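Carbohydrate binding protein, putative, cpb33A (Cellvibrio japonicus, PDB 5FJQ) is a copper-binding lytic polysaccharide monooxygenase that contributes to efficient use of chitin, represented here by its AA10-family monooxygenase domain. Local coordinates at residues E20-P25 with A29-G34; W80-V85 with T150-I155; Q112-D115 with P119-W122. All blocks are in the same frame, centred on the assembly; numbering follows the deposited sequence.

Contact 1 (E20-P25 with A29-G34); sequences ENPTHP and AAKAAG
Ala29 meets Pro25 through the helical backbone. Its N-H donates to Pro25 O at 3.0 Å, and the bond is fairly straight, with an N-H...O angle of 162°. This is the i to i+4 bond of the first turn of helix 25-33. Ala29 CB also rests 3.7 Å from Pro25 O. The turn is capped from the loop side: His24 is the N-cap residue, and its ND1 accepts the N-H of Ala26.

Lys31 buries more surface here than any other residue. Its CG is anti to the backbone N (chi1 173°), and the chain runs out across the side chains of Pro22 and Glu20, roughly at right angles to both. Lys31 CD packs against Pro22 CD at 3.9 Å. CE is modelled very close to Glu20 O, and the last torsion is nearly eclipsed, so its placement is doubtful. Lys31 NZ stays 4.8 Å from Glu20 OE1, too far for a salt bridge. Glu20 OE2 is hydrogen-bonded to Tyr39 OH instead.

The loop links helix 10-17 to helix 25-33, in the helix-rich part of the chain after strand 2-6. The Cys14-Cys27 disulfide joins these two helices, and Pro22 leans on Cys27 and Ile28 of the second.

Contact 2 (W80-V85 with T150-I155); sequences WPATSV and TGRHII
The guanidinium of Arg152 has Ala82 CB over one face and Trp80 O at its edge. Ala82 CB lies 3.7 Å from Arg152 NH2, an apolar cover on the flat group. Water 1 is also at the edge, in the plane. The contact lies at the edge of the larger sheet of the beta-sandwich of the monooxygenase fold. Strand 169-178 pairs with strand 83-84 on one side, in parallel, and with strand 152-161 on the other, antiparallel. Arg152 therefore reaches past strand 169-178, where it touches Asp178, to meet the segment beyond.

Its CG is anti to the carbonyl carbon (chi1 -85°), and the chain is extended from CG to NE. This brings both terminal nitrogens to one carbonyl. NH1 donates to Trp80 O along a lone pair, in the carbonyl plane, with an N-H...O angle of 155°. Arg152 NH2 adds a weak, more bent bond of 3.1 Å to Trp80 O. The shared acceptor helps to fix the rotation of the guanidinium. Water 1 accepts from Ala82 N at 2.9 Å and, weakly, from Arg152 NH2.

The indole of Trp80 packs on Cys14 of helix 10-17 and makes a cation-pi contact with Arg10. The ring of His153 is held at both nitrogens: ND1 bonds to Thr110 OG1, and NE2 donates to Thr150 O at 2.9 Å, with that oxygen close to the ring plane.

The shorter of the two bonds to the carbonyl, Arg152 NH1 to Trp80 O, measures 2.7 Å.

Contact 3 (Q112-D115 with P119-W122); sequences QGYD and PLRW
Tyr114 and Leu120 carry most of this small interface. The phenol points at Leu120 with its hydroxyl end, and the two side chains cross at about a right angle. Tyr114 OH lies 3.9 Å from Leu120 CD1 and 4.0 Å from Leu120 CA. It thus touches both a methyl branch and the backbone. No direct hydrogen bond joins the two segments. The tyrosine CG is anti to the backbone N (chi1 -170°), which carries the ring across toward the 119-122 segment. Leu120 has the same first torsion (chi1 -179°), and its CD1 branch is the one that meets the hydroxyl.

Water 2 supplies the polar link. It is hydrogen-bonded to Tyr114 OH at 2.6 Å and probably to Pro119 O at 2.9 Å. It also accepts a weak, long bond of 3.5 Å from Arg121 NH2. The guanidinium of Arg121 presents its edge to Pro119 O, which lies in the plane of the group.

Both segments belong to one long connection between strands 102-109 and 126-130, an antiparallel pair in the larger sheet of the sandwich. Side chains and a water bridge the two limbs, whose nearest CA atoms, those of Tyr114 and Leu120, are 10.2 Å apart. The rings of Tyr114 and His116 meet edge-to-face, and Tyr114 packs on His153 and Ile154 of strand 152-161.

Leu120 is buried. Its side chain packs on Leu62, and its backbone is hydrogen-bonded to Gly60. Arg121 N is bonded to Asp124 OD2, and the Arg121 side chain touches Asp59.

How the contacts relate
From the N terminus, contact 1 spans the first turn of helix 25-33 and lays Lys31 back on the loop before it. It ends before contact 2 opens. Contact 2 closes the long stretch from the 80s to the 150s, through much of the strand core. Contact 3 is nested inside that stretch, within the connection between strands 102-109 and 126-130. Contacts 1 and 2 touch where Ala30 meets the Trp80 indole and His24 meets Pro81, so helix 25-33 and its preceding loop pack on the loop that leads into strand 83-84. Contacts 2 and 3 are joined by a probable hydrogen bond between Gln112 NE2 and Thr150 OG1 (2.8 Å). Contacts 1 and 3 do not touch.

Contact 1 (E20-P25 with A29-G34)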
loop_
_atom_site.group_PDB
_atom_site.type_symbol
_atom_site.label_atom_id
_atom_site.label_comp_id
_atom_site.label_asym_id
_atom_site.label_seq_id
_atom_site.Cartn_x
_atom_site.Cartn_y
_atom_site.Cartn_z
ATOM N N GLU A 20 -11.414 -16.079 -4.217
ATOM C CA GLU A 20 -11.379 -17.510 -4.603
ATOM C C GLU A 20 -11.355 -17.712 -6.135
ATOM O O GLU A 20 -10.632 -18.564 -6.643
ATOM C CB GLU A 20 -12.557 -18.278 -3.930
ATOM C CG GLU A 20 -12.573 -18.097 -2.411
ATOM C CD GLU A 20 -11.220 -18.445 -1.789
ATOM O OE1 GLU A 20 -10.509 -19.231 -2.430
ATOM O OE2 GLU A 20 -10.827 -17.937 -0.705
ATOM N N ASN A 21 -12.137 -16.914 -6.844
ATOM C CA ASN A 21 -12.363 -17.042 -8.285
ATOM C C ASN A 21 -12.224 -15.697 -8.965
ATOM O O ASN A 21 -13.146 -15.223 -9.577
ATOM C CB ASN A 21 -13.762 -17.573 -8.568
ATOM C CG ASN A 21 -13.924 -19.022 -8.143
ATOM O OD1 ASN A 21 -14.732 -19.330 -7.265
ATOM N ND2 ASN A 21 -13.142 -19.926 -8.759
ATOM N N PRO A 22 -11.040 -15.092 -8.880
ATOM C CA PRO A 22 -10.856 -13.799 -9.514
ATOM C C PRO A 22 -11.056 -13.925 -11.041
ATOM O O PRO A 22 -10.880 -15.006 -11.626
ATOM C CB PRO A 22 -9.378 -13.479 -9.229
ATOM C CG PRO A 22 -8.713 -14.771 -8.992
ATOM C CD PRO A 22 -9.764 -15.725 -8.484
ATOM N N THR A 23 -11.356 -12.824 -11.688
ATOM C CA THR A 23 -11.495 -12.856 -13.127
ATOM C C THR A 23 -10.474 -11.974 -13.765
ATOM O O THR A 23 -10.249 -12.056 -14.967
ATOM C CB THR A 23 -12.872 -12.323 -13.584
ATOM O OG1 THR A 23 -13.049 -11.023 -13.020
ATOM C CG2 THR A 23 -13.980 -13.243 -13.105
ATOM N N HIS A 24 -9.876 -11.081 -13.008
ATOM C CA HIS A 24 -8.976 -10.142 -13.657
ATOM C C HIS A 24 -7.578 -10.810 -13.737
ATOM O O HIS A 24 -7.146 -11.420 -12.786
ATOM C CB HIS A 24 -8.967 -8.782 -12.932
ATOM C CG HIS A 24 -7.942 -7.836 -13.462
ATOM N ND1 HIS A 24 -6.597 -8.163 -13.530
ATOM C CD2 HIS A 24 -8.059 -6.586 -13.977
ATOM C CE1 HIS A 24 -5.936 -7.158 -14.083
ATOM N NE2 HIS A 24 -6.796 -6.189 -14.360
ATOM N N PRO A 25 -6.894 -10.716 -14.877
ATOM C CA PRO A 25 -5.676 -11.467 -15.023
ATOM C C PRO A 25 -4.595 -11.224 -13.925
ATOM O O PRO A 25 -4.008 -12.181 -13.457
ATOM C CB PRO A 25 -5.217 -11.098 -16.439
ATOM C CG PRO A 25 -5.741 -9.709 -16.620
ATOM C CD PRO A 25 -7.114 -9.806 -16.026
ATOM N N ALA A 29 -3.344 -14.118 -11.316
ATOM C CA ALA A 29 -1.888 -14.388 -11.033
ATOM C C ALA A 29 -1.609 -14.318 -9.493
ATOM O O ALA A 29 -1.023 -15.249 -8.926
ATOM C CB ALA A 29 -1.017 -13.415 -11.759
ATOM N N ALA A 30 -2.077 -13.234 -8.857
ATOM C CA ALA A 30 -1.928 -13.088 -7.435
ATOM C C ALA A 30 -2.489 -14.315 -6.667
ATOM O O ALA A 30 -1.886 -14.733 -5.710
ATOM C CB ALA A 30 -2.541 -11.797 -6.945
ATOM N N LYS A 31 -3.657 -14.844 -7.061
ATOM C CA LYS A 31 -4.158 -16.056 -6.391
ATOM C C LYS A 31 -3.107 -17.187 -6.345
ATOM O O LYS A 31 -2.865 -17.751 -5.280
ATOM C CB LYS A 31 -5.514 -16.538 -6.927
ATOM C CG LYS A 31 -5.940 -17.893 -6.346
ATOM C CD LYS A 31 -7.471 -18.006 -6.395
ATOM C CE LYS A 31 -7.959 -19.264 -5.691
ATOM N NZ LYS A 31 -6.889 -20.255 -5.390
ATOM N N ALA A 32 -2.467 -17.448 -7.486
ATOM C CA ALA A 32 -1.507 -18.527 -7.662
ATOM C C ALA A 32 -0.235 -18.288 -6.817
ATOM O O ALA A 32 0.334 -19.241 -6.273
ATOM C CB ALA A 32 -1.181 -18.711 -9.156
ATOM N N ALA A 33 0.177 -17.026 -6.668
ATOM C CA ALA A 33 1.356 -16.697 -5.850
ATOM C C ALA A 33 1.101 -16.573 -4.296
ATOM O O ALA A 33 2.037 -16.622 -3.495
ATOM C CB ALA A 33 2.032 -15.452 -6.405
ATOM N N GLY A 34 -0.150 -16.454 -3.869
ATOM C CA GLY A 34 -0.426 -16.272 -2.421
ATOM C C GLY A 34 -1.371 -15.107 -2.230
ATOM O O GLY A 34 -0.951 -13.929 -2.332
#

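Contact 2 (W80-V85 with T150-I155)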
loop_
_atom_site.group_PDB
_atom_site.type_symbol
_atom_site.label_atom_id
_atom_site.label_comp_id
_atom_site.label_asym_id
_atom_site.label_seq_id
_atom_site.Cartn_x
_atom_site.Cartn_y
_atom_site.Cartn_z
ATOM N N TRP A 80 -2.198 -4.118 -13.143
ATOM C CA TRP A 80 -2.944 -4.101 -11.863
ATOM C C TRP A 80 -4.155 -3.215 -12.028
ATOM O O TRP A 80 -4.070 -2.172 -12.725
ATOM C CB TRP A 80 -2.097 -3.610 -10.710
ATOM C CG TRP A 80 -1.024 -4.579 -10.261
ATOM C CD1 TRP A 80 0.338 -4.427 -10.456
ATOM C CD2 TRP A 80 -1.183 -5.852 -9.565
ATOM N NE1 TRP A 80 1.004 -5.497 -9.912
ATOM C CE2 TRP A 80 0.114 -6.377 -9.358
ATOM C CE3 TRP A 80 -2.282 -6.581 -9.083
ATOM C CZ2 TRP A 80 0.348 -7.622 -8.710
ATOM C CZ3 TRP A 80 -2.027 -7.826 -8.430
ATOM C CH2 TRP A 80 -0.738 -8.311 -8.256
ATOM N N PRO A 81 -5.309 -3.603 -11.434
ATOM C CA PRO A 81 -6.423 -2.634 -11.506
ATOM C C PRO A 81 -6.043 -1.275 -10.891
ATOM O O PRO A 81 -5.627 -1.219 -9.735
ATOM C CB PRO A 81 -7.508 -3.290 -10.658
ATOM C CG PRO A 81 -7.246 -4.766 -10.809
ATOM C CD PRO A 81 -5.731 -4.900 -10.873
ATOM N N ALA A 82 -6.179 -0.175 -11.613
ATOM C CA ALA A 82 -5.626 1.054 -11.134
ATOM C C ALA A 82 -6.672 2.170 -11.180
ATOM O O ALA A 82 -7.618 2.100 -11.941
ATOM C CB ALA A 82 -4.396 1.414 -11.954
ATOM N N THR A 83 -6.512 3.162 -10.318
ATOM C CA THR A 83 -7.361 4.324 -10.324
ATOM C C THR A 83 -6.743 5.458 -11.143
ATOM O O THR A 83 -5.561 5.757 -11.048
ATOM C CB THR A 83 -7.549 4.795 -8.880
ATOM O OG1 THR A 83 -8.071 3.713 -8.106
ATOM C CG2 THR A 83 -8.453 5.997 -8.790
ATOM N N SER A 84 -7.555 6.102 -11.957
ATOM C CA SER A 84 -7.033 7.208 -12.764
ATOM C C SER A 84 -6.704 8.367 -11.869
ATOM O O SER A 84 -7.500 8.735 -11.015
ATOM C CB SER A 84 -8.052 7.615 -13.764
ATOM O OG SER A 84 -7.968 6.613 -14.735
ATOM N N VAL A 85 -5.491 8.877 -12.000
ATOM C CA VAL A 85 -5.129 10.072 -11.243
ATOM C C VAL A 85 -4.514 11.124 -12.196
ATOM O O VAL A 85 -4.235 10.824 -13.368
ATOM C CB VAL A 85 -4.187 9.779 -10.066
ATOM C CG1 VAL A 85 -4.845 8.862 -9.037
ATOM C CG2 VAL A 85 -2.865 9.167 -10.567
ATOM N N THR A 150 3.429 10.467 -15.850
ATOM C CA THR A 150 2.513 9.889 -16.838
ATOM C C THR A 150 2.631 8.379 -16.596
ATOM O O THR A 150 3.617 7.945 -16.011
ATOM C CB THR A 150 2.949 10.169 -18.298
ATOM O OG1 THR A 150 4.264 9.638 -18.472
ATOM C CG2 THR A 150 3.055 11.652 -18.580
ATOM N N GLY A 151 1.671 7.594 -17.055
ATOM C CA GLY A 151 1.877 6.152 -17.018
ATOM C C GLY A 151 1.335 5.657 -15.725
ATOM O O GLY A 151 0.783 6.416 -14.922
ATOM N N ARG A 152 1.503 4.362 -15.516
ATOM C CA ARG A 152 1.015 3.700 -14.357
ATOM C C ARG A 152 2.072 3.751 -13.284
ATOM O O ARG A 152 3.258 3.611 -13.561
ATOM C CB ARG A 152 0.789 2.238 -14.768
ATOM C CG ARG A 152 -0.564 2.073 -15.393
ATOM C CD ARG A 152 -0.706 0.664 -15.916
ATOM N NE ARG A 152 -2.142 0.505 -15.989
ATOM C CZ ARG A 152 -2.819 -0.237 -15.138
ATOM N NH1 ARG A 152 -2.129 -0.950 -14.230
ATOM N NH2 ARG A 152 -4.156 -0.310 -15.242
ATOM N N HIS A 153 1.648 3.968 -12.053
ATOM C CA HIS A 153 2.567 4.119 -10.974
ATOM C C HIS A 153 2.106 3.351 -9.758
ATOM O O HIS A 153 0.941 2.974 -9.653
ATOM C CB HIS A 153 2.818 5.624 -10.710
ATOM C CG HIS A 153 3.733 6.206 -11.738
ATOM N ND1 HIS A 153 5.106 6.037 -11.662
ATOM C CD2 HIS A 153 3.487 6.783 -12.938
ATOM C CE1 HIS A 153 5.662 6.532 -12.756
ATOM N NE2 HIS A 153 4.709 7.019 -13.530
ATOM N N ILE A 154 3.058 3.081 -8.861
ATOM C CA ILE A 154 2.725 2.502 -7.601
ATOM C C ILE A 154 2.927 3.553 -6.545
ATOM O O ILE A 154 3.993 4.246 -6.471
ATOM C CB ILE A 154 3.556 1.234 -7.279
ATOM C CG1 ILE A 154 3.401 0.196 -8.392
ATOM C CG2 ILE A 154 3.170 0.641 -5.916
ATOM C CD1 ILE A 154 4.285 -1.035 -8.133
ATOM N N ILE A 155 1.901 3.634 -5.707
ATOM C CA ILE A 155 2.001 4.401 -4.482
ATOM C C ILE A 155 2.103 3.436 -3.297
ATOM O O ILE A 155 1.363 2.435 -3.223
ATOM C CB ILE A 155 0.841 5.377 -4.295
ATOM C CG1 ILE A 155 1.007 6.537 -5.312
ATOM C CG2 ILE A 155 0.813 5.859 -2.830
ATOM C CD1 ILE A 155 -0.248 7.284 -5.549
HETATM O O HOH W 1 -6.957 -0.592 -14.347
#

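Contact 3 (Q112-D115 with P119-W122)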
loop_
_atom_site.group_PDB
_atom_site.type_symbol
_atom_site.label_atom_id
_atom_site.label_comp_id
_atom_site.label_asym_id
_atom_site.label_seq_id
_atom_site.Cartn_x
_atom_site.Cartn_y
_atom_site.Cartn_z
ATOM N N GLN A 112 8.991 8.665 -12.555
ATOM C CA GLN A 112 8.698 8.736 -13.963
ATOM C C GLN A 112 9.568 7.737 -14.748
ATOM O O GLN A 112 10.772 7.507 -14.436
ATOM C CB GLN A 112 8.876 10.183 -14.421
ATOM C CG GLN A 112 8.531 10.437 -15.850
ATOM C CD GLN A 112 7.101 10.068 -16.193
ATOM O OE1 GLN A 112 6.287 9.795 -15.314
ATOM N NE2 GLN A 112 6.816 9.993 -17.485
ATOM N N GLY A 113 8.929 7.056 -15.705
ATOM C CA GLY A 113 9.593 5.951 -16.404
ATOM C C GLY A 113 9.420 4.563 -15.807
ATOM O O GLY A 113 9.698 3.592 -16.479
ATOM N N TYR A 114 8.959 4.453 -14.560
ATOM C CA TYR A 114 8.809 3.146 -13.921
ATOM C C TYR A 114 8.142 2.138 -14.843
ATOM O O TYR A 114 7.067 2.413 -15.387
ATOM C CB TYR A 114 7.937 3.262 -12.642
ATOM C CG TYR A 114 7.936 1.993 -11.800
ATOM C CD1 TYR A 114 9.046 1.653 -11.059
ATOM C CD2 TYR A 114 6.818 1.138 -11.765
ATOM C CE1 TYR A 114 9.079 0.487 -10.306
ATOM C CE2 TYR A 114 6.823 -0.027 -10.982
ATOM C CZ TYR A 114 7.957 -0.329 -10.243
ATOM O OH TYR A 114 8.061 -1.478 -9.455
ATOM N N ASP A 115 8.701 0.931 -14.931
ATOM C CA ASP A 115 8.239 -0.006 -15.973
ATOM C C ASP A 115 7.647 -1.325 -15.480
ATOM O O ASP A 115 7.433 -2.196 -16.284
ATOM C CB ASP A 115 9.354 -0.269 -17.017
ATOM C CG ASP A 115 10.468 -1.185 -16.502
ATOM O OD1 ASP A 115 10.475 -1.612 -15.323
ATOM O OD2 ASP A 115 11.364 -1.489 -17.299
ATOM N N PRO A 119 9.597 -6.696 -9.116
ATOM C CA PRO A 119 8.977 -6.314 -7.836
ATOM C C PRO A 119 9.556 -5.055 -7.186
ATOM O O PRO A 119 10.706 -4.616 -7.422
ATOM C CB PRO A 119 9.093 -7.577 -6.979
ATOM C CG PRO A 119 8.997 -8.653 -8.022
ATOM C CD PRO A 119 9.779 -8.155 -9.206
ATOM N N LEU A 120 8.687 -4.458 -6.408
ATOM C CA LEU A 120 8.860 -3.106 -5.876
ATOM C C LEU A 120 9.998 -3.170 -4.842
ATOM O O LEU A 120 10.034 -4.099 -4.038
ATOM C CB LEU A 120 7.530 -2.690 -5.198
ATOM C CG LEU A 120 7.525 -1.263 -4.604
ATOM C CD1 LEU A 120 7.770 -0.303 -5.745
ATOM C CD2 LEU A 120 6.215 -0.989 -3.905
ATOM N N ARG A 121 10.946 -2.241 -4.924
ATOM C CA ARG A 121 12.058 -2.148 -4.010
ATOM C C ARG A 121 11.979 -0.837 -3.237
ATOM O O ARG A 121 11.400 0.129 -3.694
ATOM C CB ARG A 121 13.411 -2.196 -4.767
ATOM C CG ARG A 121 13.646 -3.460 -5.590
ATOM C CD ARG A 121 14.681 -3.192 -6.664
ATOM N NE ARG A 121 13.991 -2.733 -7.886
ATOM C CZ ARG A 121 14.553 -2.019 -8.863
ATOM N NH1 ARG A 121 15.837 -1.669 -8.775
ATOM N NH2 ARG A 121 13.833 -1.650 -9.926
ATOM N N TRP A 122 12.577 -0.825 -2.052
ATOM C CA TRP A 122 12.701 0.404 -1.314
ATOM C C TRP A 122 13.332 1.547 -2.133
ATOM O O TRP A 122 12.923 2.682 -2.000
ATOM C CB TRP A 122 13.482 0.164 -0.054
ATOM C CG TRP A 122 12.702 -0.626 0.932
ATOM C CD1 TRP A 122 12.894 -1.939 1.270
ATOM C CD2 TRP A 122 11.576 -0.168 1.674
ATOM N NE1 TRP A 122 11.987 -2.306 2.218
ATOM C CE2 TRP A 122 11.147 -1.245 2.476
ATOM C CE3 TRP A 122 10.924 1.066 1.785
ATOM C CZ2 TRP A 122 10.052 -1.142 3.371
ATOM C CZ3 TRP A 122 9.816 1.177 2.680
ATOM C CH2 TRP A 122 9.399 0.076 3.447
HETATM O O HOH W 2 10.502 -2.238 -9.082
#